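Local coordinates for catabolite activation-like protein (Xanthomonas campestris pv. campestris, PDB 3IWZ) that regulates virulence gene expression as a homodimeric, DNA-binding global transcription factor of the CRP family that appears to lose its hold on DNA when cyclic di-GMP binds, at residues Arg42-Arg47 with Ile101-Thr106. Numbering follows the deposited sequence.
Sequences RTDVFR and ILRTRT
D44 and R103 face each other in a non-hydrogen-bonded antiparallel pair, their side chains leaving the same face of the sheet. R103 meets the carboxylate side-on: its NE reaches D44 OD1 at 2.5 Å. R103 NH2 reaches D44 OD2 at 3.1 Å. Each bond uses the carboxylate oxygen's syn lone pair, and the two planes are 13° apart. With CG anti to its backbone N (chi1 169°) and a bend at chi3, R103 curls its CB, CG and CD round D44 OD1. R47 NE takes the anti lone pair of D44 OD2 at 3.3 Å, and E74 also binds R103 NH2.

The face of F46 and L102 is apolar, and V45 at the corner adds to it. L102 CB sits over the centre of the F46 ring, 3.7 Å from the centroid, while its CD2 touches both F46 CE2 and V45 CB at 3.6 Å; Y56 of strand 54-58, in the opposite sheet, also meets V45 and L102.

Backbone bonds tie the two segments together: T104 N to T43 O, and L102 N to F46 O at 3.0 Å. Where the chain turns its corner at V45, the bond from V45 N to L102 O is weak and bent. T104 OG1 accepts from T43 N at 2.9 Å and donates in turn to P40 O.

This joins the outermost strand 44-46 to strand 101-104 in the beta-roll of the cyclic nucleotide-binding domain. One carboxylate lies between two arginines, whose charges would be expected to keep D44 ionised, and the two-nitrogen grip fixes its plane on one face, while F46 and L102 line the other.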
# COMPACT_ATOMS: atom_id res chain seq x y z
N ARG D 42 -19.46 -13.08 -6.17
CA ARG D 42 -19.13 -12.41 -7.43
C ARG D 42 -19.81 -11.06 -7.64
O ARG D 42 -20.01 -10.61 -8.77
CB ARG D 42 -19.43 -13.33 -8.62
CG ARG D 42 -18.37 -14.40 -8.80
CD ARG D 42 -18.70 -15.38 -9.91
NE ARG D 42 -17.48 -15.91 -10.51
CZ ARG D 42 -16.65 -15.17 -11.24
NH1 ARG D 42 -16.92 -13.90 -11.47
NH2 ARG D 42 -15.53 -15.71 -11.73
N THR D 43 -20.15 -10.41 -6.54
CA THR D 43 -20.81 -9.12 -6.61
C THR D 43 -19.81 -8.00 -6.33
O THR D 43 -19.21 -7.96 -5.25
CB THR D 43 -21.92 -9.01 -5.57
OG1 THR D 43 -22.78 -10.15 -5.66
CG2 THR D 43 -22.72 -7.74 -5.79
N ASP D 44 -19.61 -7.10 -7.28
CA ASP D 44 -18.71 -5.99 -7.07
C ASP D 44 -19.47 -4.95 -6.22
O ASP D 44 -20.29 -4.20 -6.74
CB ASP D 44 -18.28 -5.39 -8.42
CG ASP D 44 -17.23 -6.24 -9.15
OD1 ASP D 44 -16.86 -7.32 -8.65
OD2 ASP D 44 -16.77 -5.82 -10.23
N VAL D 45 -19.21 -4.92 -4.92
CA VAL D 45 -19.90 -4.00 -4.02
C VAL D 45 -19.77 -2.53 -4.43
O VAL D 45 -20.67 -1.73 -4.18
CB VAL D 45 -19.43 -4.16 -2.56
CG1 VAL D 45 -20.33 -3.33 -1.64
CG2 VAL D 45 -19.45 -5.63 -2.16
N PHE D 46 -18.63 -2.17 -5.03
CA PHE D 46 -18.41 -0.82 -5.55
C PHE D 46 -17.19 -0.82 -6.46
O PHE D 46 -16.22 -1.56 -6.25
CB PHE D 46 -18.30 0.25 -4.43
CG PHE D 46 -17.08 0.15 -3.56
CD1 PHE D 46 -15.80 0.27 -4.09
CD2 PHE D 46 -17.22 -0.04 -2.19
CE1 PHE D 46 -14.68 0.21 -3.27
CE2 PHE D 46 -16.10 -0.10 -1.37
CZ PHE D 46 -14.83 0.03 -1.91
N ARG D 47 -17.25 0.01 -7.51
CA ARG D 47 -16.18 0.10 -8.50
C ARG D 47 -15.60 1.51 -8.54
O ARG D 47 -16.21 2.46 -8.06
CB ARG D 47 -16.75 -0.30 -9.87
CG ARG D 47 -17.73 -1.47 -9.78
CD ARG D 47 -18.04 -2.10 -11.13
NE ARG D 47 -16.91 -2.87 -11.63
CZ ARG D 47 -16.03 -2.41 -12.51
NH1 ARG D 47 -16.16 -1.18 -13.00
NH2 ARG D 47 -15.02 -3.17 -12.89
N ILE D 101 -11.93 -1.64 -6.75
CA ILE D 101 -13.09 -2.53 -6.79
C ILE D 101 -13.12 -3.38 -5.53
O ILE D 101 -12.10 -3.92 -5.12
CB ILE D 101 -13.02 -3.54 -7.95
CG1 ILE D 101 -12.89 -2.84 -9.29
CG2 ILE D 101 -14.27 -4.41 -7.93
CD1 ILE D 101 -12.84 -3.81 -10.48
N LEU D 102 -14.31 -3.49 -4.93
CA LEU D 102 -14.55 -4.32 -3.76
C LEU D 102 -15.47 -5.42 -4.28
O LEU D 102 -16.65 -5.18 -4.56
CB LEU D 102 -15.25 -3.54 -2.65
CG LEU D 102 -15.72 -4.39 -1.46
CD1 LEU D 102 -14.51 -5.00 -0.75
CD2 LEU D 102 -16.53 -3.53 -0.50
N ARG D 103 -14.93 -6.63 -4.39
CA ARG D 103 -15.68 -7.76 -4.94
C ARG D 103 -15.77 -8.95 -3.99
O ARG D 103 -14.75 -9.44 -3.49
CB ARG D 103 -15.01 -8.15 -6.26
CG ARG D 103 -15.42 -9.45 -6.91
CD ARG D 103 -14.57 -9.69 -8.15
NE ARG D 103 -14.77 -8.65 -9.16
CZ ARG D 103 -13.98 -8.46 -10.22
NH1 ARG D 103 -12.92 -9.23 -10.42
NH2 ARG D 103 -14.27 -7.49 -11.08
N THR D 104 -16.99 -9.41 -3.73
CA THR D 104 -17.21 -10.57 -2.86
C THR D 104 -16.68 -11.82 -3.58
O THR D 104 -16.88 -11.98 -4.78
CB THR D 104 -18.71 -10.80 -2.57
OG1 THR D 104 -19.41 -11.05 -3.80
CG2 THR D 104 -19.32 -9.58 -1.87
N ARG D 105 -16.00 -12.69 -2.85
CA ARG D 105 -15.46 -13.92 -3.45
C ARG D 105 -16.39 -15.07 -3.09
O ARG D 105 -16.34 -16.13 -3.70
CB ARG D 105 -14.07 -14.21 -2.93
CG ARG D 105 -13.05 -13.11 -3.15
CD ARG D 105 -11.75 -13.49 -2.47
NE ARG D 105 -11.24 -14.75 -3.01
CZ ARG D 105 -10.85 -15.78 -2.26
NH1 ARG D 105 -10.92 -15.70 -0.94
NH2 ARG D 105 -10.39 -16.88 -2.84
N THR D 106 -17.21 -14.83 -2.08
CA THR D 106 -18.19 -15.80 -1.59
C THR D 106 -19.39 -14.98 -1.17
O THR D 106 -19.42 -13.76 -1.36
CB THR D 106 -17.68 -16.56 -0.34
OG1 THR D 106 -17.50 -15.65 0.74
CG2 THR D 106 -16.36 -17.27 -0.63